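Local coordinates for protein thiol-activated cytolysin (Desulfobulbus propionicus, PDB 6NAL) that probably acts as a pore-forming toxin of the cholesterol-dependent cytolysin family, a class of proteins that oligomerise on membranes and perforate them, at residues K446-V457 and Q466-D474; Y67-V78 and G86-K95. All coordinates share one frame; numbering follows the deposited sequence.

Contact 1: K446-V457 and Q466-D474; sequences KVGRALVPLRTV and QTFSMTPAD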
loop_
_atom_site.group_PDB
_atom_site.type_symbol
_atom_site.label_atom_id
_atom_site.label_comp_id
_atom_site.label_asym_id
_atom_site.label_seq_id
_atom_site.Cartn_x
_atom_site.Cartn_y
_atom_site.Cartn_z
ATOM N N LYS A 446 -23.925 8.836 9.586
ATOM C CA LYS A 446 -23.009 8.107 8.713
ATOM C C LYS A 446 -21.608 8.359 9.242
ATOM O O LYS A 446 -21.209 9.518 9.415
ATOM C CB LYS A 446 -23.188 8.586 7.268
ATOM C CG LYS A 446 -24.725 8.553 6.826
ATOM C CD LYS A 446 -25.077 7.247 6.113
ATOM C CE LYS A 446 -26.575 7.092 5.820
ATOM N NZ LYS A 446 -27.359 6.803 7.055
ATOM N N VAL A 447 -20.909 7.287 9.599
ATOM C CA VAL A 447 -19.526 7.369 10.060
ATOM C C VAL A 447 -18.638 6.662 9.047
ATOM O O VAL A 447 -19.080 5.811 8.287
ATOM C CB VAL A 447 -19.314 6.750 11.452
ATOM C CG1 VAL A 447 -19.921 7.633 12.522
ATOM C CG2 VAL A 447 -19.887 5.347 11.465
ATOM N N GLY A 448 -17.368 7.063 9.021
ATOM C CA GLY A 448 -16.342 6.317 8.314
ATOM C C GLY A 448 -16.453 6.368 6.817
ATOM O O GLY A 448 -16.020 5.444 6.137
ATOM N N ARG A 449 -17.007 7.434 6.278
ATOM C CA ARG A 449 -17.127 7.545 4.838
ATOM C C ARG A 449 -15.858 8.128 4.229
ATOM O O ARG A 449 -15.017 8.741 4.899
ATOM C CB ARG A 449 -18.342 8.398 4.456
ATOM C CG ARG A 449 -19.701 7.850 4.934
ATOM C CD ARG A 449 -19.910 6.417 4.530
ATOM N NE ARG A 449 -21.292 6.026 4.224
ATOM C CZ ARG A 449 -22.144 5.527 5.125
ATOM N NH1 ARG A 449 -21.782 5.403 6.406
ATOM N NH2 ARG A 449 -23.370 5.158 4.763
ATOM N N ALA A 450 -15.731 7.918 2.931
ATOM C CA ALA A 450 -14.584 8.309 2.133
ATOM C C ALA A 450 -14.774 9.701 1.571
ATOM O O ALA A 450 -15.896 10.180 1.391
ATOM C CB ALA A 450 -14.426 7.351 0.969
ATOM N N LEU A 451 -13.666 10.345 1.286
ATOM C CA LEU A 451 -13.684 11.622 0.599
ATOM C C LEU A 451 -13.949 11.354 -0.876
ATOM O O LEU A 451 -13.141 10.714 -1.553
ATOM C CB LEU A 451 -12.359 12.349 0.784
ATOM C CG LEU A 451 -12.292 13.745 0.193
ATOM C CD1 LEU A 451 -13.298 14.666 0.829
ATOM C CD2 LEU A 451 -10.876 14.268 0.372
ATOM N N VAL A 452 -15.080 11.832 -1.365
ATOM C CA VAL A 452 -15.453 11.735 -2.772
ATOM C C VAL A 452 -15.537 13.163 -3.295
ATOM O O VAL A 452 -15.485 14.124 -2.509
ATOM C CB VAL A 452 -16.774 10.975 -2.919
ATOM C CG1 VAL A 452 -16.669 9.574 -2.251
ATOM C CG2 VAL A 452 -17.905 11.772 -2.306
ATOM N N PRO A 453 -15.653 13.371 -4.590
ATOM C CA PRO A 453 -15.604 14.761 -5.076
ATOM C C PRO A 453 -16.757 15.626 -4.599
ATOM O O PRO A 453 -16.547 16.791 -4.214
ATOM C CB PRO A 453 -15.579 14.580 -6.598
ATOM C CG PRO A 453 -14.808 13.253 -6.781
ATOM C CD PRO A 453 -15.352 12.386 -5.643
ATOM N N LEU A 454 -17.973 15.096 -4.584
ATOM C CA LEU A 454 -19.095 15.866 -4.066
ATOM C C LEU A 454 -20.011 14.968 -3.263
ATOM O O LEU A 454 -20.579 14.023 -3.809
ATOM C CB LEU A 454 -19.879 16.528 -5.191
ATOM C CG LEU A 454 -21.038 17.382 -4.646
ATOM C CD1 LEU A 454 -20.536 18.696 -4.059
ATOM C CD2 LEU A 454 -22.052 17.642 -5.733
ATOM N N ARG A 455 -20.170 15.281 -1.979
ATOM C CA ARG A 455 -21.113 14.598 -1.111
ATOM C C ARG A 455 -22.139 15.627 -0.661
ATOM O O ARG A 455 -21.771 16.699 -0.167
ATOM C CB ARG A 455 -20.404 13.960 0.083
ATOM C CG ARG A 455 -21.334 13.090 0.898
ATOM C CD ARG A 455 -20.673 12.389 2.029
ATOM N NE ARG A 455 -19.610 11.486 1.592
ATOM C CZ ARG A 455 -19.809 10.228 1.244
ATOM N NH1 ARG A 455 -21.035 9.744 1.232
ATOM N NH2 ARG A 455 -18.789 9.471 0.877
ATOM N N THR A 456 -23.419 15.310 -0.841
ATOM C CA THR A 456 -24.515 16.217 -0.517
ATOM C C THR A 456 -25.399 15.545 0.513
ATOM O O THR A 456 -25.784 14.392 0.329
ATOM C CB THR A 456 -25.348 16.544 -1.752
ATOM O OG1 THR A 456 -24.530 17.158 -2.744
ATOM C CG2 THR A 456 -26.445 17.510 -1.422
ATOM N N VAL A 457 -25.710 16.236 1.599
ATOM C CA VAL A 457 -26.690 15.729 2.550
ATOM C C VAL A 457 -27.806 16.751 2.657
ATOM O O VAL A 457 -27.557 17.914 2.996
ATOM C CB VAL A 457 -26.084 15.401 3.929
ATOM C CG1 VAL A 457 -24.761 14.661 3.783
ATOM C CG2 VAL A 457 -25.885 16.586 4.763
ATOM N N GLN A 466 -39.171 13.723 9.288
ATOM C CA GLN A 466 -37.921 14.357 8.921
ATOM C C GLN A 466 -37.230 13.490 7.887
ATOM O O GLN A 466 -36.998 12.306 8.128
ATOM C CB GLN A 466 -37.001 14.530 10.129
ATOM C CG GLN A 466 -37.471 15.501 11.186
ATOM C CD GLN A 466 -36.462 15.615 12.349
ATOM O OE1 GLN A 466 -35.262 15.289 12.253
ATOM N NE2 GLN A 466 -36.960 16.074 13.447
ATOM N N THR A 467 -36.874 14.075 6.762
ATOM C CA THR A 467 -36.333 13.323 5.651
ATOM C C THR A 467 -34.846 13.585 5.559
ATOM O O THR A 467 -34.360 14.651 5.964
ATOM C CB THR A 467 -37.017 13.727 4.349
ATOM O OG1 THR A 467 -36.685 15.089 4.085
ATOM C CG2 THR A 467 -38.569 13.529 4.472
ATOM N N PHE A 468 -34.137 12.591 5.042
ATOM C CA PHE A 468 -32.690 12.616 4.932
ATOM C C PHE A 468 -32.293 11.915 3.658
ATOM O O PHE A 468 -32.798 10.829 3.358
ATOM C CB PHE A 468 -32.039 11.901 6.102
ATOM C CG PHE A 468 -30.522 11.870 6.055
ATOM C CD1 PHE A 468 -29.849 10.851 5.412
ATOM C CD2 PHE A 468 -29.776 12.823 6.708
ATOM C CE1 PHE A 468 -28.455 10.793 5.414
ATOM C CE2 PHE A 468 -28.381 12.779 6.702
ATOM C CZ PHE A 468 -27.728 11.763 6.076
ATOM N N SER A 469 -31.390 12.530 2.923
ATOM C CA SER A 469 -30.865 11.907 1.728
ATOM C C SER A 469 -29.424 12.351 1.630
ATOM O O SER A 469 -29.101 13.526 1.862
ATOM C CB SER A 469 -31.648 12.291 0.472
ATOM O OG SER A 469 -31.027 13.388 -0.181
HETATM N N MSE A 470 -28.568 11.386 1.351
HETATM C CA MSE A 470 -27.162 11.646 1.148
HETATM C C MSE A 470 -26.800 11.119 -0.237
HETATM O O MSE A 470 -27.256 10.050 -0.612
HETATM C CB MSE A 470 -26.317 10.973 2.195
HETATM C CG MSE A 470 -24.858 11.176 1.911
HETATM SE SE MSE A 470 -23.848 10.593 3.407
HETATM C CE MSE A 470 -23.929 8.670 3.158
ATOM N N THR A 471 -25.979 11.856 -0.967
ATOM C CA THR A 471 -25.537 11.489 -2.301
ATOM C C THR A 471 -24.034 11.691 -2.345
ATOM O O THR A 471 -23.561 12.831 -2.139
ATOM C CB THR A 471 -26.233 12.350 -3.342
ATOM O OG1 THR A 471 -27.653 12.168 -3.241
ATOM C CG2 THR A 471 -25.762 11.988 -4.673
ATOM N N PRO A 472 -23.245 10.648 -2.635
ATOM C CA PRO A 472 -23.635 9.254 -2.895
ATOM C C PRO A 472 -24.075 8.589 -1.610
ATOM O O PRO A 472 -23.609 8.987 -0.555
ATOM C CB PRO A 472 -22.354 8.620 -3.454
ATOM C CG PRO A 472 -21.248 9.470 -2.957
ATOM C CD PRO A 472 -21.805 10.868 -2.846
ATOM N N ALA A 473 -24.978 7.614 -1.681
ATOM C CA ALA A 473 -25.451 6.921 -0.482
ATOM C C ALA A 473 -24.482 5.786 -0.155
ATOM O O ALA A 473 -24.754 4.601 -0.347
ATOM C CB ALA A 473 -26.876 6.421 -0.679
ATOM N N ASP A 474 -23.312 6.185 0.333
ATOM C CA ASP A 474 -22.268 5.251 0.744
ATOM C C ASP A 474 -22.744 4.430 1.933
ATOM O O ASP A 474 -23.470 3.448 1.770
ATOM C CB ASP A 474 -20.977 6.010 1.082
ATOM C CG ASP A 474 -20.326 6.613 -0.154
ATOM O OD1 ASP A 474 -20.956 6.538 -1.237
ATOM O OD2 ASP A 474 -19.194 7.145 -0.060
#
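In the selenomethionine Met470, CG is anti to the backbone N (chi1 176°). The extended chi1 and chi2 carry SE to 3.7 Å from Arg455 NH1, and the bend at chi3 turns CE toward Lys446 CD. Arg455 runs straight through chi1 and chi2, then bends at chi3, turning its guanidinium toward Asp474. The site lies in the C-terminal beta-sandwich domain of the cytolysin. Strands 454-457 and 466-471 run antiparallel as arms of a hairpin, and Thr456 and Thr471 exchange two backbone hydrogen bonds. Lys446, on the strand of the other sheet, closes over the methyl end of Met470, with CD a tight 3.5 Å from Met470 CE. Val457 CG1 packs on Met470 CG at 4.0 Å, and Ile427 of strand 422-432 touches Val457 and Arg455. Pro472, after a cis peptide, lies over one face of the Arg455 guanidinium. Arg449 CB covers the opposite face. Ala450 O and Asp474 OD2 sit near the guanidinium plane and share Arg455 NH2, the first at 3.0 Å. The salt bridge from Arg455 NH2 meets Asp474 OD2 from above the carboxylate plane. Its 2.5 Å length is doubtful, since Asp474 is poorly ordered.

Contact 2: Y67-V78 and G86-K95; sequences YEDVTYPGALLV and GKPQELAVDK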
loop_
_atom_site.group_PDB
_atom_site.type_symbol
_atom_site.label_atom_id
_atom_site.label_comp_id
_atom_site.label_asym_id
_atom_site.label_seq_id
_atom_site.Cartn_x
_atom_site.Cartn_y
_atom_site.Cartn_z
ATOM N N TYR A 67 32.521 -5.894 -30.743
ATOM C CA TYR A 67 33.166 -7.193 -30.638
ATOM C C TYR A 67 32.392 -8.295 -31.352
ATOM O O TYR A 67 32.430 -9.446 -30.908
ATOM C CB TYR A 67 33.353 -7.576 -29.175
ATOM C CG TYR A 67 34.238 -6.644 -28.398
ATOM C CD1 TYR A 67 33.776 -5.405 -27.961
ATOM C CD2 TYR A 67 35.534 -7.010 -28.071
ATOM C CE1 TYR A 67 34.594 -4.557 -27.237
ATOM C CE2 TYR A 67 36.345 -6.168 -27.336
ATOM C CZ TYR A 67 35.860 -4.950 -26.936
ATOM O OH TYR A 67 36.665 -4.132 -26.241
ATOM N N GLU A 68 31.681 -7.963 -32.441
ATOM C CA GLU A 68 31.028 -8.987 -33.257
ATOM C C GLU A 68 32.048 -9.983 -33.811
ATOM O O GLU A 68 31.775 -11.186 -33.880
ATOM C CB GLU A 68 30.256 -8.375 -34.438
ATOM C CG GLU A 68 29.290 -7.217 -34.128
ATOM C CD GLU A 68 28.189 -7.031 -35.216
ATOM O OE1 GLU A 68 28.333 -7.585 -36.359
ATOM O OE2 GLU A 68 27.184 -6.326 -34.905
ATOM N N ASP A 69 33.229 -9.504 -34.207
ATOM C CA ASP A 69 34.261 -10.374 -34.789
ATOM C C ASP A 69 34.983 -11.230 -33.761
ATOM O O ASP A 69 35.827 -12.026 -34.150
ATOM C CB ASP A 69 35.276 -9.542 -35.545
ATOM C CG ASP A 69 36.131 -8.654 -34.611
ATOM O OD1 ASP A 69 35.791 -8.475 -33.397
ATOM O OD2 ASP A 69 37.147 -8.131 -35.113
ATOM N N VAL A 70 34.597 -11.167 -32.487
ATOM C CA VAL A 70 35.181 -11.973 -31.418
ATOM C C VAL A 70 34.160 -12.863 -30.723
ATOM O O VAL A 70 34.542 -13.702 -29.886
ATOM C CB VAL A 70 35.884 -11.049 -30.404
ATOM C CG1 VAL A 70 36.038 -11.673 -29.072
ATOM C CG2 VAL A 70 37.221 -10.631 -31.000
ATOM N N THR A 71 32.888 -12.768 -31.090
ATOM C CA THR A 71 31.869 -13.514 -30.381
ATOM C C THR A 71 31.022 -14.303 -31.343
ATOM O O THR A 71 29.798 -14.402 -31.193
ATOM C CB THR A 71 30.952 -12.607 -29.576
ATOM O OG1 THR A 71 30.393 -11.635 -30.455
ATOM C CG2 THR A 71 31.657 -11.899 -28.519
ATOM N N TYR A 72 31.633 -14.806 -32.356
ATOM C CA TYR A 72 30.975 -15.632 -33.356
ATOM C C TYR A 72 30.953 -17.084 -32.905
ATOM O O TYR A 72 31.728 -17.512 -32.021
ATOM C CB TYR A 72 31.697 -15.504 -34.718
ATOM C CG TYR A 72 33.187 -15.842 -34.617
ATOM C CD1 TYR A 72 34.116 -14.873 -34.244
ATOM C CD2 TYR A 72 33.652 -17.135 -34.827
ATOM C CE1 TYR A 72 35.486 -15.175 -34.117
ATOM C CE2 TYR A 72 34.995 -17.444 -34.670
ATOM C CZ TYR A 72 35.898 -16.449 -34.317
ATOM O OH TYR A 72 37.221 -16.702 -34.175
ATOM N N PRO A 73 30.084 -17.880 -33.505
ATOM C CA PRO A 73 29.977 -19.274 -33.081
ATOM C C PRO A 73 31.307 -19.976 -33.270
ATOM O O PRO A 73 31.901 -19.923 -34.344
ATOM C CB PRO A 73 28.882 -19.855 -33.995
ATOM C CG PRO A 73 28.128 -18.691 -34.470
ATOM C CD PRO A 73 29.024 -17.473 -34.440
ATOM N N GLY A 74 31.755 -20.665 -32.228
ATOM C CA GLY A 74 33.030 -21.330 -32.255
ATOM C C GLY A 74 34.215 -20.459 -31.912
ATOM O O GLY A 74 35.359 -20.947 -31.964
ATOM N N ALA A 75 34.000 -19.190 -31.577
ATOM C CA ALA A 75 35.125 -18.400 -31.064
ATOM C C ALA A 75 35.575 -18.961 -29.722
ATOM O O ALA A 75 34.859 -19.743 -29.075
ATOM C CB ALA A 75 34.751 -16.921 -30.904
ATOM N N LEU A 76 36.789 -18.578 -29.311
ATOM C CA LEU A 76 37.292 -18.859 -27.971
ATOM C C LEU A 76 37.571 -17.549 -27.252
ATOM O O LEU A 76 37.945 -16.543 -27.872
ATOM C CB LEU A 76 38.535 -19.680 -28.015
ATOM C CG LEU A 76 38.347 -21.110 -28.509
ATOM C CD1 LEU A 76 39.786 -21.694 -28.534
ATOM C CD2 LEU A 76 37.450 -21.933 -27.660
ATOM N N LEU A 77 37.356 -17.554 -25.944
ATOM C CA LEU A 77 37.502 -16.343 -25.154
ATOM C C LEU A 77 38.193 -16.715 -23.865
ATOM O O LEU A 77 38.150 -17.883 -23.470
ATOM C CB LEU A 77 36.152 -15.713 -24.810
ATOM C CG LEU A 77 35.280 -15.275 -25.966
ATOM C CD1 LEU A 77 33.856 -15.028 -25.442
ATOM C CD2 LEU A 77 35.911 -14.004 -26.616
ATOM N N VAL A 78 38.777 -15.719 -23.178
ATOM C CA VAL A 78 39.197 -15.917 -21.786
ATOM C C VAL A 78 38.115 -15.357 -20.855
ATOM O O VAL A 78 37.708 -14.195 -20.959
ATOM C CB VAL A 78 40.595 -15.328 -21.471
ATOM C CG1 VAL A 78 41.617 -15.664 -22.577
ATOM C CG2 VAL A 78 40.572 -13.840 -21.214
ATOM N N GLY A 86 30.570 -6.079 -21.512
ATOM C CA GLY A 86 30.605 -5.790 -22.941
ATOM C C GLY A 86 31.961 -5.708 -23.606
ATOM O O GLY A 86 32.042 -5.171 -24.734
ATOM N N LYS A 87 33.020 -6.228 -22.958
ATOM C CA LYS A 87 34.375 -6.270 -23.524
ATOM C C LYS A 87 34.986 -7.672 -23.434
ATOM O O LYS A 87 35.930 -7.931 -22.675
ATOM C CB LYS A 87 35.251 -5.237 -22.827
ATOM C CG LYS A 87 34.798 -3.822 -23.124
ATOM C CD LYS A 87 35.578 -2.798 -22.324
ATOM C CE LYS A 87 35.134 -1.357 -22.632
ATOM N NZ LYS A 87 33.675 -1.044 -22.364
ATOM N N PRO A 88 34.469 -8.605 -24.216
ATOM C CA PRO A 88 35.016 -9.965 -24.186
ATOM C C PRO A 88 36.437 -9.994 -24.738
ATOM O O PRO A 88 36.790 -9.247 -25.657
ATOM C CB PRO A 88 34.036 -10.767 -25.052
ATOM C CG PRO A 88 33.537 -9.768 -26.031
ATOM C CD PRO A 88 33.481 -8.419 -25.294
ATOM N N GLN A 89 37.255 -10.854 -24.140
ATOM C CA GLN A 89 38.684 -10.903 -24.393
ATOM C C GLN A 89 38.932 -12.106 -25.297
ATOM O O GLN A 89 38.777 -13.268 -24.877
ATOM C CB GLN A 89 39.474 -11.001 -23.080
ATOM C CG GLN A 89 40.989 -10.985 -23.300
ATOM C CD GLN A 89 41.822 -11.219 -22.034
ATOM O OE1 GLN A 89 41.352 -11.021 -20.909
ATOM N NE2 GLN A 89 43.077 -11.673 -22.227
ATOM N N GLU A 90 39.287 -11.819 -26.544
ATOM C CA GLU A 90 39.672 -12.856 -27.491
ATOM C C GLU A 90 40.845 -13.697 -26.977
ATOM O O GLU A 90 41.775 -13.196 -26.340
ATOM C CB GLU A 90 40.018 -12.195 -28.807
ATOM C CG GLU A 90 40.211 -13.128 -30.010
ATOM C CD GLU A 90 40.579 -12.326 -31.282
ATOM O OE1 GLU A 90 41.129 -11.205 -31.111
ATOM O OE2 GLU A 90 40.297 -12.798 -32.422
ATOM N N LEU A 91 40.739 -15.000 -27.207
ATOM C CA LEU A 91 41.813 -15.969 -27.020
ATOM C C LEU A 91 42.374 -16.273 -28.402
ATOM O O LEU A 91 41.889 -17.157 -29.107
ATOM C CB LEU A 91 41.276 -17.223 -26.350
ATOM C CG LEU A 91 42.290 -18.355 -26.291
ATOM C CD1 LEU A 91 43.534 -17.787 -25.623
ATOM C CD2 LEU A 91 41.792 -19.518 -25.530
ATOM N N ALA A 92 43.386 -15.519 -28.801
ATOM C CA ALA A 92 43.879 -15.558 -30.182
ATOM C C ALA A 92 44.959 -16.629 -30.318
ATOM O O ALA A 92 46.145 -16.407 -30.039
ATOM C CB ALA A 92 44.395 -14.186 -30.605
ATOM N N VAL A 93 44.534 -17.818 -30.745
ATOM C CA VAL A 93 45.450 -18.897 -31.099
ATOM C C VAL A 93 44.934 -19.599 -32.351
ATOM O O VAL A 93 43.811 -19.373 -32.811
ATOM C CB VAL A 93 45.645 -19.909 -29.947
ATOM C CG1 VAL A 93 46.453 -19.283 -28.819
ATOM C CG2 VAL A 93 44.328 -20.408 -29.410
ATOM N N ASP A 94 45.769 -20.460 -32.908
ATOM C CA ASP A 94 45.398 -21.169 -34.124
ATOM C C ASP A 94 44.527 -22.355 -33.761
ATOM O O ASP A 94 44.783 -23.048 -32.769
ATOM C CB ASP A 94 46.652 -21.625 -34.869
ATOM C CG ASP A 94 47.501 -20.454 -35.328
ATOM O OD1 ASP A 94 46.898 -19.490 -35.855
ATOM O OD2 ASP A 94 48.747 -20.486 -35.163
ATOM N N LYS A 95 43.522 -22.608 -34.581
ATOM C CA LYS A 95 42.551 -23.633 -34.251
ATOM C C LYS A 95 42.382 -24.647 -35.373
ATOM O O LYS A 95 42.754 -24.409 -36.520
ATOM C CB LYS A 95 41.202 -22.988 -33.918
ATOM C CG LYS A 95 41.217 -22.120 -32.656
ATOM C CD LYS A 95 39.906 -21.415 -32.458
ATOM C CE LYS A 95 39.941 -20.003 -32.990
ATOM N NZ LYS A 95 38.653 -19.359 -32.599
HETATM O O HOH W 1 38.328 -14.712 -32.287
HETATM O O HOH W 2 39.123 -17.554 -30.902
HETATM O O HOH W 3 36.434 -11.951 -21.253
#
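Residues 76-78 form a short strand that pairs antiparallel with the weakly bonded strand around 89-90. Leu77 and Glu90 are a non-hydrogen-bonded pair. Val78 N donates to Gln89 O at 3.0 Å. Leu91 N donates to Leu76 O at 3.3 Å. Before the strand, a type II turn runs from Tyr72 to Ala75, with Gly74 at positive phi. Water 3 bridges Val78 O and Gln89 N.

At one end, Tyr67 receives the chain on one ring face. Pro88 CD lies 3.9 Å from the centroid of the Tyr67 ring and Lys87 CA lies farther along the same face, so both make CH-pi contacts. Leu77 CD2 meets Pro88 CB. Thr71 chi1 (56°) sets OG1 between the backbone N and the carbonyl carbon, where it donates to Tyr67 O, while CG2 points to Pro88 CG. Tyr67 O also accepts from Val70 N on the opposite face of its plane. Val70 CG2 sits against the extended Glu90 chain, which crosses it at a slant, 3.8 Å from Glu90 CD. Leu91 CB packs against Leu76 CB at 4.0 Å and also touches Val78 CG1.

At the far end, Lys95 slides past Leu76. Lys95 NZ and Tyr72 OH both bond to Pro116 O, and water 2 ties Lys95 NZ to Leu76 N. Water 1 links Tyr72 OH to Glu90 OE2. Strand 76-78 also pairs antiparallel with strand 232-250. The arrangement is a short antiparallel edge pairing on the large sheet of the cytolysin's N-terminal family region.

Overall arrangement
From the N terminus, the chain reaches contact 2 first. There residues 86-95 return to 67-78 after the short helix 81-84, closing a small loop. The chain then continues through the large antiparallel sheet and its surrounding helices, and passes along the long strand 349-372 into the C-terminal beta sandwich. Contact 1 closes last, where 466-474 folds back on 446-457 at the end of the chain. The two loops follow in series and neither nest nor cross. Contact 2 adds the short strand 89-90 to strand 76-78, which pairs with 232-250 of the large sheet, and contact 1 joins two sheets of the sandwich. Their centres are 72 Å apart, on opposite sides of the chain's centre.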